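Local structure of tRNA threonylcarbamoyladenosine dehydratase (Escherichia coli, 4D79) at residues B[133-136]-B[137-141]; B[182-185]-B[186-189]. The protein catalyses the ATP-dependent dehydration of threonylcarbamoyladenosine at position 37 of tRNAs that read codons beginning with adenine, forming its cyclic derivative. All coordinates share one frame; numbering follows the deposited sequence.

Interaction 1: residues B[133-136]-B[137-141]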
ATOM      1  N   ARG B 133     -18.672  15.002   9.943  1.00 37.06           N
ATOM      2  CA  ARG B 133     -19.102  15.395  11.286  1.00 35.30           C
ATOM      3  C   ARG B 133     -18.161  14.852  12.360  1.00 35.75           C
ATOM      4  O   ARG B 133     -17.577  15.642  13.122  1.00 31.96           O
ATOM      5  CB  ARG B 133     -20.529  14.883  11.528  1.00 37.02           C
ATOM      6  CG  ARG B 133     -21.659  15.437  10.665  1.00133.37           C
ATOM      7  CD  ARG B 133     -22.983  14.739  11.037  1.00100.43           C
ATOM      8  NE  ARG B 133     -24.124  15.122  10.202  1.00128.95           N
ATOM      9  CZ  ARG B 133     -24.437  14.554   9.035  1.00149.97           C
ATOM     10  NH1 ARG B 133     -23.710  13.554   8.550  1.00120.04           N
ATOM     11  NH2 ARG B 133     -25.496  14.974   8.352  1.00115.34           N
ATOM     12  N   PRO B 134     -17.985  13.542  12.492  1.00 39.04           N
ATOM     13  CA  PRO B 134     -17.030  13.020  13.481  1.00 46.46           C
ATOM     14  C   PRO B 134     -15.576  13.365  13.168  1.00 33.34           C
ATOM     15  O   PRO B 134     -14.760  13.495  14.089  1.00 30.54           O
ATOM     16  CB  PRO B 134     -17.278  11.512  13.408  1.00 39.89           C
ATOM     17  CG  PRO B 134     -17.787  11.295  11.979  1.00 53.67           C
ATOM     18  CD  PRO B 134     -18.607  12.470  11.693  1.00 38.65           C
ATOM     19  N   LYS B 135     -15.224  13.474  11.889  1.00 28.83           N
ATOM     20  CA  LYS B 135     -13.868  13.845  11.505  1.00 30.32           C
ATOM     21  C   LYS B 135     -13.501  15.201  12.084  1.00 22.22           C
ATOM     22  O   LYS B 135     -12.424  15.367  12.666  1.00 27.08           O
ATOM     23  CB  LYS B 135     -13.759  13.859   9.977  1.00 26.13           C
ATOM     24  CG  LYS B 135     -12.357  13.816   9.431  1.00 27.07           C
ATOM     25  CD  LYS B 135     -12.416  13.572   7.924  1.00 26.58           C
ATOM     26  CE  LYS B 135     -11.037  13.420   7.321  1.00 24.27           C
ATOM     27  NZ  LYS B 135     -10.392  12.117   7.651  1.00 28.64           N
ATOM     28  N   ALA B 136     -14.386  16.186  11.919  1.00 23.59           N
ATOM     29  CA  ALA B 136     -14.156  17.514  12.473  1.00 30.15           C
ATOM     30  C   ALA B 136     -14.015  17.462  13.994  1.00 25.47           C
ATOM     31  O   ALA B 136     -13.098  18.061  14.552  1.00 26.63           O
ATOM     32  CB  ALA B 136     -15.295  18.444  12.065  1.00 34.75           C
ATOM     33  N   ALA B 137     -14.873  16.696  14.665  1.00 28.22           N
ATOM     34  CA  ALA B 137     -14.812  16.587  16.117  1.00 36.75           C
ATOM     35  C   ALA B 137     -13.488  15.964  16.573  1.00 25.36           C
ATOM     36  O   ALA B 137     -12.887  16.411  17.559  1.00 25.47           O
ATOM     37  CB  ALA B 137     -15.994  15.756  16.607  1.00 37.63           C
ATOM     38  N   LEU B 138     -13.015  14.930  15.865  1.00 25.18           N
ATOM     39  CA  LEU B 138     -11.743  14.324  16.230  1.00 24.42           C
ATOM     40  C   LEU B 138     -10.604  15.314  16.019  1.00 27.56           C
ATOM     41  O   LEU B 138      -9.753  15.498  16.895  1.00 21.95           O
ATOM     42  CB  LEU B 138     -11.500  13.039  15.413  1.00 23.16           C
ATOM     43  CG  LEU B 138     -10.185  12.288  15.674  1.00 26.19           C
ATOM     44  CD1 LEU B 138     -10.178  11.786  17.107  1.00 27.45           C
ATOM     45  CD2 LEU B 138     -10.006  11.133  14.700  1.00 26.64           C
ATOM     46  N   ILE B 139     -10.584  15.977  14.861  1.00 21.96           N
ATOM     47  CA  ILE B 139      -9.479  16.879  14.537  1.00 24.58           C
ATOM     48  C   ILE B 139      -9.428  18.048  15.503  1.00 23.20           C
ATOM     49  O   ILE B 139      -8.351  18.416  15.987  1.00 25.18           O
ATOM     50  CB  ILE B 139      -9.590  17.347  13.076  1.00 23.83           C
ATOM     51  CG1 ILE B 139      -9.253  16.169  12.158  1.00 22.72           C
ATOM     52  CG2 ILE B 139      -8.661  18.551  12.771  1.00 26.50           C
ATOM     53  CD1 ILE B 139      -9.626  16.439  10.769  1.00 31.92           C
ATOM     54  N   ALA B 140     -10.586  18.669  15.772  1.00 23.99           N
ATOM     55  CA  ALA B 140     -10.631  19.812  16.676  1.00 34.47           C
ATOM     56  C   ALA B 140     -10.126  19.428  18.064  1.00 25.89           C
ATOM     57  O   ALA B 140      -9.310  20.142  18.653  1.00 25.53           O
ATOM     58  CB  ALA B 140     -12.053  20.375  16.715  1.00 31.92           C
ATOM     59  N   TYR B 141     -10.530  18.257  18.559  1.00 25.98           N
ATOM     60  CA  TYR B 141     -10.087  17.804  19.869  1.00 25.88           C
ATOM     61  C   TYR B 141      -8.583  17.542  19.905  1.00 24.03           C
ATOM     62  O   TYR B 141      -7.890  17.993  20.831  1.00 21.61           O
ATOM     63  CB  TYR B 141     -10.860  16.554  20.289  1.00 24.60           C
ATOM     64  CG  TYR B 141     -10.541  16.198  21.723  1.00 23.24           C
ATOM     65  CD1 TYR B 141     -11.246  16.789  22.782  1.00 28.24           C
ATOM     66  CD2 TYR B 141      -9.497  15.358  22.017  1.00 22.87           C
ATOM     67  CE1 TYR B 141     -10.928  16.499  24.114  1.00 32.82           C
ATOM     68  CE2 TYR B 141      -9.168  15.047  23.330  1.00 27.36           C
ATOM     69  CZ  TYR B 141      -9.883  15.645  24.371  1.00 27.19           C
ATOM     70  OH  TYR B 141      -9.547  15.329  25.645  1.00 26.41           O
TER
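Residues 133-136 and 137-141 are successive turns of helix 132-144, joined by four i to i+4 backbone hydrogen bonds. The bond from Ala137 N to Arg133 O is longer, at 3.3 Å. Those from Leu138 N to Pro134 O, Ile139 N to Lys135 O and Ala140 N to Ala136 O are each 2.9 Å. The side-chain contact along the helix is Lys135 with Ile139. The two side chains cross at an angle, and Lys135 CG lies 4.0 Å from Ile139 CD1. Ile139 CG1 sits beside its own backbone N (chi1 -71°), which brings this branch back over the preceding turn, 3.3 Å from Lys135 O. Ala140 CB rests 3.3 Å from Ala136 O. The helix links strands 124-127 and 149-152 in a beta-alpha-beta unit of the Rossmann-like ThiF fold. Pro134 touches the bound ATP. Lys135 is buried, and its NZ bonds to Ile129 O and Thr152 O and forms a salt bridge with Asp127. One lysine therefore serves both kinds of contact: its CG lies against Ile139, and its ammonium ties the helix to both flanking strands. The nearby carboxylate and carbonyls would be expected to favour the charged form of this amine.

Interaction 2: residues B[182-185]-B[186-189]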
ATOM      1  N   ARG B 182     -12.736  21.549   6.421  1.00 28.62           N
ATOM      2  CA  ARG B 182     -12.356  22.908   6.793  1.00 36.54           C
ATOM      3  C   ARG B 182     -13.583  23.746   7.125  1.00 45.31           C
ATOM      4  O   ARG B 182     -13.586  24.500   8.098  1.00 31.88           O
ATOM      5  CB  ARG B 182     -11.562  23.565   5.663  1.00 32.77           C
ATOM      6  CG  ARG B 182     -10.177  22.984   5.480  1.00 35.59           C
ATOM      7  CD  ARG B 182      -9.351  23.862   4.556  1.00 30.44           C
ATOM      8  NE  ARG B 182      -9.922  23.919   3.218  1.00 30.16           N
ATOM      9  CZ  ARG B 182      -9.542  23.160   2.197  1.00 43.98           C
ATOM     10  NH1 ARG B 182      -8.560  22.271   2.331  1.00 40.51           N
ATOM     11  NH2 ARG B 182     -10.136  23.301   1.032  1.00 39.13           N
ATOM     12  N   GLU B 183     -14.649  23.606   6.343  1.00 37.16           N
ATOM     13  CA  GLU B 183     -15.840  24.410   6.591  1.00 39.86           C
ATOM     14  C   GLU B 183     -16.497  24.038   7.915  1.00 38.39           C
ATOM     15  O   GLU B 183     -16.935  24.925   8.665  1.00 32.31           O
ATOM     16  CB  GLU B 183     -16.815  24.255   5.417  1.00 28.48           C
ATOM     17  CG  GLU B 183     -16.264  24.761   4.074  1.00107.09           C
ATOM     18  CD  GLU B 183     -15.470  26.056   4.201  1.00143.32           C
ATOM     19  OE1 GLU B 183     -16.091  27.121   4.415  1.00112.86           O
ATOM     20  OE2 GLU B 183     -14.222  26.006   4.093  1.00109.55           O
ATOM     21  N   ARG B 184     -16.566  22.738   8.236  1.00 30.11           N
ATOM     22  CA  ARG B 184     -17.184  22.335   9.497  1.00 31.33           C
ATOM     23  C   ARG B 184     -16.312  22.710  10.688  1.00 35.43           C
ATOM     24  O   ARG B 184     -16.827  23.060  11.762  1.00 30.64           O
ATOM     25  CB  ARG B 184     -17.472  20.834   9.521  1.00 33.17           C
ATOM     26  CG  ARG B 184     -18.383  20.436  10.669  1.00 65.60           C
ATOM     27  CD  ARG B 184     -19.798  20.956  10.415  1.00100.90           C
ATOM     28  NE  ARG B 184     -20.513  20.194   9.397  1.00 68.68           N
ATOM     29  CZ  ARG B 184     -21.289  19.148   9.672  1.00 98.55           C
ATOM     30  NH1 ARG B 184     -21.492  18.789  10.934  1.00 79.29           N
ATOM     31  NH2 ARG B 184     -21.908  18.493   8.698  1.00 78.77           N
ATOM     32  N   LEU B 185     -14.996  22.608  10.538  1.00 35.70           N
ATOM     33  CA  LEU B 185     -14.119  23.011  11.629  1.00 37.09           C
ATOM     34  C   LEU B 185     -14.351  24.463  12.004  1.00 36.59           C
ATOM     35  O   LEU B 185     -14.353  24.815  13.189  1.00 30.99           O
ATOM     36  CB  LEU B 185     -12.656  22.799  11.251  1.00 27.88           C
ATOM     37  CG  LEU B 185     -12.138  21.364  11.320  1.00 27.87           C
ATOM     38  CD1 LEU B 185     -10.778  21.213  10.640  1.00 34.31           C
ATOM     39  CD2 LEU B 185     -12.066  20.910  12.778  1.00 27.96           C
ATOM     40  N   LYS B 186     -14.545  25.315  11.012  1.00 36.01           N
ATOM     41  CA  LYS B 186     -14.751  26.727  11.282  1.00 44.49           C
ATOM     42  C   LYS B 186     -16.107  26.958  11.944  1.00 44.52           C
ATOM     43  O   LYS B 186     -16.183  27.535  13.031  1.00 48.20           O
ATOM     44  CB  LYS B 186     -14.600  27.518   9.983  1.00 40.64           C
ATOM     45  CG  LYS B 186     -14.914  29.014  10.099  1.00 65.18           C
ATOM     46  CD  LYS B 186     -14.584  29.747   8.796  1.00 67.93           C
ATOM     47  CE  LYS B 186     -15.080  31.192   8.798  1.00109.26           C
ATOM     48  NZ  LYS B 186     -14.587  31.965   7.613  1.00 78.88           N
ATOM     49  N   SER B 187     -17.182  26.451  11.338  1.00 40.29           N
ATOM     50  CA  SER B 187     -18.527  26.776  11.804  1.00 49.58           C
ATOM     51  C   SER B 187     -18.836  26.113  13.142  1.00 52.87           C
ATOM     52  O   SER B 187     -19.477  26.728  14.000  1.00 58.97           O
ATOM     53  CB  SER B 187     -19.558  26.387  10.741  1.00 57.17           C
ATOM     54  OG  SER B 187     -19.568  24.986  10.519  1.00 48.17           O
ATOM     55  N   ASP B 188     -18.393  24.869  13.348  1.00 40.00           N
ATOM     56  CA  ASP B 188     -18.787  24.102  14.530  1.00 42.57           C
ATOM     57  C   ASP B 188     -17.786  24.146  15.679  1.00 45.11           C
ATOM     58  O   ASP B 188     -18.160  23.787  16.801  1.00 39.95           O
ATOM     59  CB  ASP B 188     -19.013  22.625  14.173  1.00 60.72           C
ATOM     60  CG  ASP B 188     -20.307  22.400  13.436  1.00 82.47           C
ATOM     61  OD1 ASP B 188     -20.771  23.348  12.780  1.00 56.62           O
ATOM     62  OD2 ASP B 188     -20.858  21.282  13.510  1.00 70.75           O
ATOM     63  N   PHE B 189     -16.530  24.513  15.432  1.00 43.05           N
ATOM     64  CA  PHE B 189     -15.481  24.431  16.443  1.00 40.53           C
ATOM     65  C   PHE B 189     -14.606  25.670  16.525  1.00 44.76           C
ATOM     66  O   PHE B 189     -13.660  25.687  17.324  1.00 47.58           O
ATOM     67  CB  PHE B 189     -14.588  23.199  16.183  1.00 41.90           C
ATOM     68  CG  PHE B 189     -15.328  21.899  16.297  1.00 32.85           C
ATOM     69  CD1 PHE B 189     -15.502  21.302  17.542  1.00 39.67           C
ATOM     70  CD2 PHE B 189     -15.884  21.301  15.182  1.00 39.68           C
ATOM     71  CE1 PHE B 189     -16.198  20.128  17.660  1.00 40.19           C
ATOM     72  CE2 PHE B 189     -16.587  20.121  15.296  1.00 50.83           C
ATOM     73  CZ  PHE B 189     -16.738  19.532  16.530  1.00 49.74           C
TER
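Arg184 and Asp188 form an i to i+4 pair in helix 176-189, a surface helix of the ThiF-family domain that packs against helix 132-144. Arg184 CG is anti to the backbone N (chi1 -167°). The chain then bends at chi2 and again at chi3, and its aliphatic part runs across the Asp188 carboxylate. The closest side-chain approach is Arg184 CD to Asp188 OD2, 3.3 Å. The salt bridge from Arg184 NH1 to the same oxygen is long, 3.6 Å. OD2 lies at the edge of the guanidinium, near its plane, but the two flat groups are turned 50° apart. The link is therefore one long salt bridge plus the close approach of CD to the carboxylate, and the planes are too far turned for a flat two-pronged pairing.

Ser187 OG stands between its own backbone N and carbonyl carbon (chi1 64°). There it reaches Glu183 O at 3.2 Å and Asp188 OD1 at 3.0 Å. Its single proton could serve either acceptor. Glu183 O also takes the backbone hydrogen bond from Ser187 N.

Lys186 is extended and leads away from the preceding turn. Leu185 is buried and packs on Leu169 and Val191. The backbone bond from Phe189 N to Leu185 O is weak, and Arg144 bonds to Phe189 O. The Phe189 ring packs on helix 132-144. Carbonyl oxygens of Arg184 and Leu185 lie at the ring edge, near its plane, with Phe189 CD2 4.0 Å from Arg184 O.

Interactions 1 and 2 lie on neighbouring helices, 132-144 and 176-189, with centres about 9 Å apart, and they touch directly. Phe189 of interaction 2 packs over Ala137 and Ala140 of interaction 1. Its CZ comes within 3.5 Å of Ala137 CA, and Phe189 CG within 3.6 Å of Ala140 CB. Leu185 CD2 packs 3.5 Å from Ala136 O. At the other end, Arg184 NH1 lies 3.4 Å from Arg133 CG, as packing. Interaction 1 reaches the nucleotide: between nearest atoms, the Pro134 side chain is about 3 Å from ATP. Interaction 2 lies farther from ATP. Measured likewise, the Phe189 side chain is about 11 Å from ATP, and that of Arg182 about 11 Å from the potassium ion.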